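Local coordinates for protein leucyl-trna synthetase (PDB 5FOD) that is the editing domain of a cytosolic class I synthetase that charges tRNA(Leu) with leucine, a domain that probably hydrolyses mischarged tRNA, at residues G60-K68 and D179-K187. The protein carries 1 engineered substitution. Sequence-based numbering, arbitrary orientation.
Residue 60 of segment 60-68 comes from a tag, linker or insertion.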
loop_
_atom_site.group_PDB
_atom_site.type_symbol
_atom_site.label_atom_id
_atom_site.label_comp_id
_atom_site.label_asym_id
_atom_site.label_seq_id
_atom_site.Cartn_x
_atom_site.Cartn_y
_atom_site.Cartn_z
ATOM N N GLY A 60 -2.836 -6.470 25.125
ATOM C CA GLY A 60 -3.444 -7.617 24.468
ATOM C C GLY A 60 -3.959 -7.275 23.083
ATOM O O GLY A 60 -4.936 -7.858 22.617
ATOM N N THR A 61 -3.274 -6.355 22.410
ATOM C CA THR A 61 -3.814 -5.667 21.229
ATOM C C THR A 61 -3.364 -6.237 19.858
ATOM O O THR A 61 -3.648 -5.614 18.809
ATOM C CB THR A 61 -3.435 -4.168 21.304
ATOM O OG1 THR A 61 -2.010 -4.045 21.417
ATOM C CG2 THR A 61 -4.081 -3.494 22.514
ATOM N N PHE A 62 -2.701 -7.406 19.846
ATOM C CA PHE A 62 -2.062 -7.909 18.615
ATOM C C PHE A 62 -3.043 -8.572 17.657
ATOM O O PHE A 62 -2.978 -8.361 16.440
ATOM C CB PHE A 62 -0.902 -8.842 18.932
ATOM C CG PHE A 62 0.335 -8.132 19.442
ATOM C CD1 PHE A 62 1.209 -7.478 18.555
ATOM C CD2 PHE A 62 0.654 -8.155 20.807
ATOM C CE1 PHE A 62 2.339 -6.840 19.034
ATOM C CE2 PHE A 62 1.798 -7.535 21.285
ATOM C CZ PHE A 62 2.632 -6.858 20.400
ATOM N N PHE A 63 -3.961 -9.343 18.218
ATOM C CA PHE A 63 -5.077 -9.904 17.469
ATOM C C PHE A 63 -6.311 -10.054 18.351
ATOM O O PHE A 63 -6.189 -10.313 19.555
ATOM C CB PHE A 63 -4.650 -11.260 16.850
ATOM C CG PHE A 63 -4.268 -12.326 17.847
ATOM C CD1 PHE A 63 -5.232 -13.157 18.400
ATOM C CD2 PHE A 63 -2.933 -12.548 18.187
ATOM C CE1 PHE A 63 -4.893 -14.167 19.298
ATOM C CE2 PHE A 63 -2.573 -13.557 19.072
ATOM C CZ PHE A 63 -3.563 -14.377 19.635
ATOM N N THR A 64 -7.492 -9.898 17.761
ATOM C CA THR A 64 -8.749 -10.074 18.488
ATOM C C THR A 64 -8.827 -11.505 19.059
ATOM O O THR A 64 -8.648 -12.470 18.348
ATOM C CB THR A 64 -9.938 -9.834 17.593
ATOM O OG1 THR A 64 -9.846 -8.541 16.993
ATOM C CG2 THR A 64 -11.273 -9.976 18.386
ATOM N N ASP A 65 -9.056 -11.635 20.370
ATOM C CA ASP A 65 -9.049 -12.939 21.012
ATOM C C ASP A 65 -10.238 -13.799 20.614
ATOM O O ASP A 65 -11.314 -13.293 20.354
ATOM C CB ASP A 65 -8.985 -12.826 22.540
ATOM C CG ASP A 65 -7.565 -12.802 23.051
ATOM O OD1 ASP A 65 -6.824 -13.788 22.799
ATOM O OD2 ASP A 65 -7.178 -11.796 23.680
ATOM N N PHE A 66 -10.006 -15.101 20.618
ATOM C CA PHE A 66 -10.969 -16.083 20.229
ATOM C C PHE A 66 -11.615 -16.605 21.509
ATOM O O PHE A 66 -10.887 -17.010 22.416
ATOM C CB PHE A 66 -10.282 -17.218 19.462
ATOM C CG PHE A 66 -9.850 -16.831 18.065
ATOM C CD1 PHE A 66 -10.767 -16.803 17.023
ATOM C CD2 PHE A 66 -8.534 -16.465 17.810
ATOM C CE1 PHE A 66 -10.372 -16.463 15.743
ATOM C CE2 PHE A 66 -8.137 -16.104 16.536
ATOM C CZ PHE A 66 -9.051 -16.098 15.498
ATOM N N GLU A 67 -12.954 -16.582 21.566
ATOM C CA GLU A 67 -13.737 -17.121 22.717
ATOM C C GLU A 67 -13.852 -18.654 22.679
ATOM O O GLU A 67 -13.632 -19.274 21.641
ATOM C CB GLU A 67 -15.154 -16.529 22.799
ATOM C CG GLU A 67 -15.401 -15.124 22.262
ATOM C CD GLU A 67 -14.535 -14.041 22.871
ATOM O OE1 GLU A 67 -13.573 -14.361 23.600
ATOM O OE2 GLU A 67 -14.825 -12.844 22.613
ATOM N N LYS A 68 -14.262 -19.254 23.801
ATOM C CA LYS A 68 -14.230 -20.727 23.990
ATOM C C LYS A 68 -14.746 -21.592 22.835
ATOM O O LYS A 68 -14.051 -22.536 22.398
ATOM C CB LYS A 68 -14.955 -21.140 25.291
ATOM C CG LYS A 68 -14.049 -21.096 26.520
ATOM C CD LYS A 68 -13.120 -22.305 26.563
ATOM C CE LYS A 68 -11.705 -21.958 27.024
ATOM N NZ LYS A 68 -10.664 -22.759 26.317
ATOM N N ASP A 179 -13.921 -3.886 18.481
ATOM C CA ASP A 179 -15.009 -3.566 17.558
ATOM C C ASP A 179 -14.705 -3.688 16.047
ATOM O O ASP A 179 -15.636 -3.711 15.238
ATOM C CB ASP A 179 -15.550 -2.160 17.849
ATOM C CG ASP A 179 -16.857 -2.182 18.652
ATOM O OD1 ASP A 179 -17.566 -3.217 18.681
ATOM O OD2 ASP A 179 -17.180 -1.137 19.248
ATOM N N VAL A 180 -13.427 -3.687 15.679
ATOM C CA VAL A 180 -12.985 -4.097 14.366
ATOM C C VAL A 180 -12.274 -5.400 14.678
ATOM O O VAL A 180 -11.579 -5.519 15.698
ATOM C CB VAL A 180 -12.059 -3.048 13.678
ATOM C CG1 VAL A 180 -11.244 -3.674 12.586
ATOM C CG2 VAL A 180 -12.874 -1.942 13.072
ATOM N N PHE A 181 -12.465 -6.380 13.787
ATOM C CA PHE A 181 -11.881 -7.693 13.890
ATOM C C PHE A 181 -10.430 -7.653 13.360
ATOM O O PHE A 181 -10.191 -7.491 12.150
ATOM C CB PHE A 181 -12.726 -8.674 13.061
ATOM C CG PHE A 181 -12.306 -10.098 13.146
ATOM C CD1 PHE A 181 -11.706 -10.614 14.280
ATOM C CD2 PHE A 181 -12.559 -10.950 12.075
ATOM C CE1 PHE A 181 -11.320 -11.930 14.341
ATOM C CE2 PHE A 181 -12.199 -12.292 12.145
ATOM C CZ PHE A 181 -11.592 -12.779 13.281
ATOM N N ILE A 182 -9.478 -7.775 14.280
ATOM C CA ILE A 182 -8.091 -7.717 13.929
ATOM C C ILE A 182 -7.522 -9.111 13.911
ATOM O O ILE A 182 -7.493 -9.783 14.929
ATOM C CB ILE A 182 -7.280 -6.864 14.936
ATOM C CG1 ILE A 182 -7.794 -5.436 14.955
ATOM C CG2 ILE A 182 -5.815 -6.894 14.579
ATOM C CD1 ILE A 182 -7.802 -4.733 13.603
ATOM N N LEU A 183 -7.005 -9.508 12.763
ATOM C CA LEU A 183 -6.319 -10.821 12.616
ATOM C C LEU A 183 -4.928 -10.833 13.167
ATOM O O LEU A 183 -4.414 -11.876 13.603
ATOM C CB LEU A 183 -6.222 -11.193 11.120
ATOM C CG LEU A 183 -7.572 -11.247 10.371
ATOM C CD1 LEU A 183 -7.370 -11.873 8.997
ATOM C CD2 LEU A 183 -8.600 -12.029 11.155
ATOM N N ASN A 184 -4.258 -9.699 13.025
ATOM C CA ASN A 184 -2.881 -9.553 13.427
ATOM C C ASN A 184 -2.518 -8.063 13.373
ATOM O O ASN A 184 -3.280 -7.221 12.838
ATOM C CB ASN A 184 -1.935 -10.356 12.508
ATOM C CG ASN A 184 -0.834 -11.121 13.246
ATOM O OD1 ASN A 184 -0.396 -10.749 14.298
ATOM N ND2 ASN A 184 -0.385 -12.231 12.644
ATOM N N LYS A 185 -1.357 -7.790 13.982
ATOM C CA LYS A 185 -0.762 -6.475 14.068
ATOM C C LYS A 185 0.707 -6.665 13.914
ATOM O O LYS A 185 1.317 -7.277 14.763
ATOM C CB LYS A 185 -1.097 -5.827 15.402
ATOM C CG LYS A 185 -0.547 -4.420 15.543
ATOM C CD LYS A 185 -0.874 -3.831 16.925
ATOM C CE LYS A 185 0.066 -4.326 18.005
ATOM N NZ LYS A 185 0.169 -3.338 19.131
ATOM N N ILE A 186 1.296 -6.179 12.814
ATOM C CA ILE A 186 2.673 -6.550 12.450
ATOM C C ILE A 186 3.488 -5.290 12.107
ATOM O O ILE A 186 3.012 -4.428 11.377
ATOM C CB ILE A 186 2.692 -7.560 11.271
ATOM C CG1 ILE A 186 1.784 -8.764 11.607
ATOM C CG2 ILE A 186 4.090 -8.022 10.986
ATOM C CD1 ILE A 186 1.608 -9.773 10.517
ATOM N N LYS A 187 4.719 -5.219 12.611
ATOM C CA LYS A 187 5.611 -4.071 12.352
ATOM C C LYS A 187 6.026 -4.092 10.855
ATOM O O LYS A 187 6.311 -5.158 10.311
ATOM C CB LYS A 187 6.818 -4.122 13.296
ATOM C CG LYS A 187 7.510 -2.787 13.455
ATOM C CD LYS A 187 8.622 -2.831 14.504
ATOM C CE LYS A 187 9.648 -1.753 14.222
ATOM N NZ LYS A 187 10.638 -1.622 15.313
HETATM O O HOH W 1 -8.031 -12.556 15.486
HETATM O O HOH W 2 -11.378 -6.447 18.237
#
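Thr-64 grips Ile-182 with two hydrogen bonds. Thr-64 N donates to Ile-182 O (2.8 Å), in the carbonyl plane. In return Thr-64 OG1 accepts from Ile-182 N (2.8 Å), nearly straight at 164°. With OG1 beside its own backbone N (chi1 -55°), one residue serves both polar groups of Ile-182. Two waters extend this link. One donates to both Thr-64 O and Ile-182 O. The other joins Thr-64 OG1 to Val-180 O.

Charge and ring meet at Lys-185. Its chain bends at chi3 (80°) and brings Lys-185 NZ over one face of the Phe-62 ring, 4.4 Å from the centroid, a cation-pi contact. Lys-185 CE lies 3.4 Å from Phe-62 CD1. Lys-185 NZ also donates to Thr-61 OG1 (3.2 Å), though Thr-61 is poorly ordered.

Van der Waals contacts complete the interface. Thr-64 CB meets the edge of the Phe-181 ring at CD1 (3.8 Å). Phe-63 CB lies 3.3 Å from the carbonyl oxygen Leu-183 O.

The contact sets the loop between helices 18-35 and 71-77 against residues 180-185, around the corner at Leu-183. Strand 182-187 pairs antiparallel with strand 114-120. Tyr-114 gives Lys-185 a second cation-pi partner. Phe-62 and Phe-63 reach Ser-32 of helix 18-35, and Phe-181 packs on helices 71-77 and 140-146.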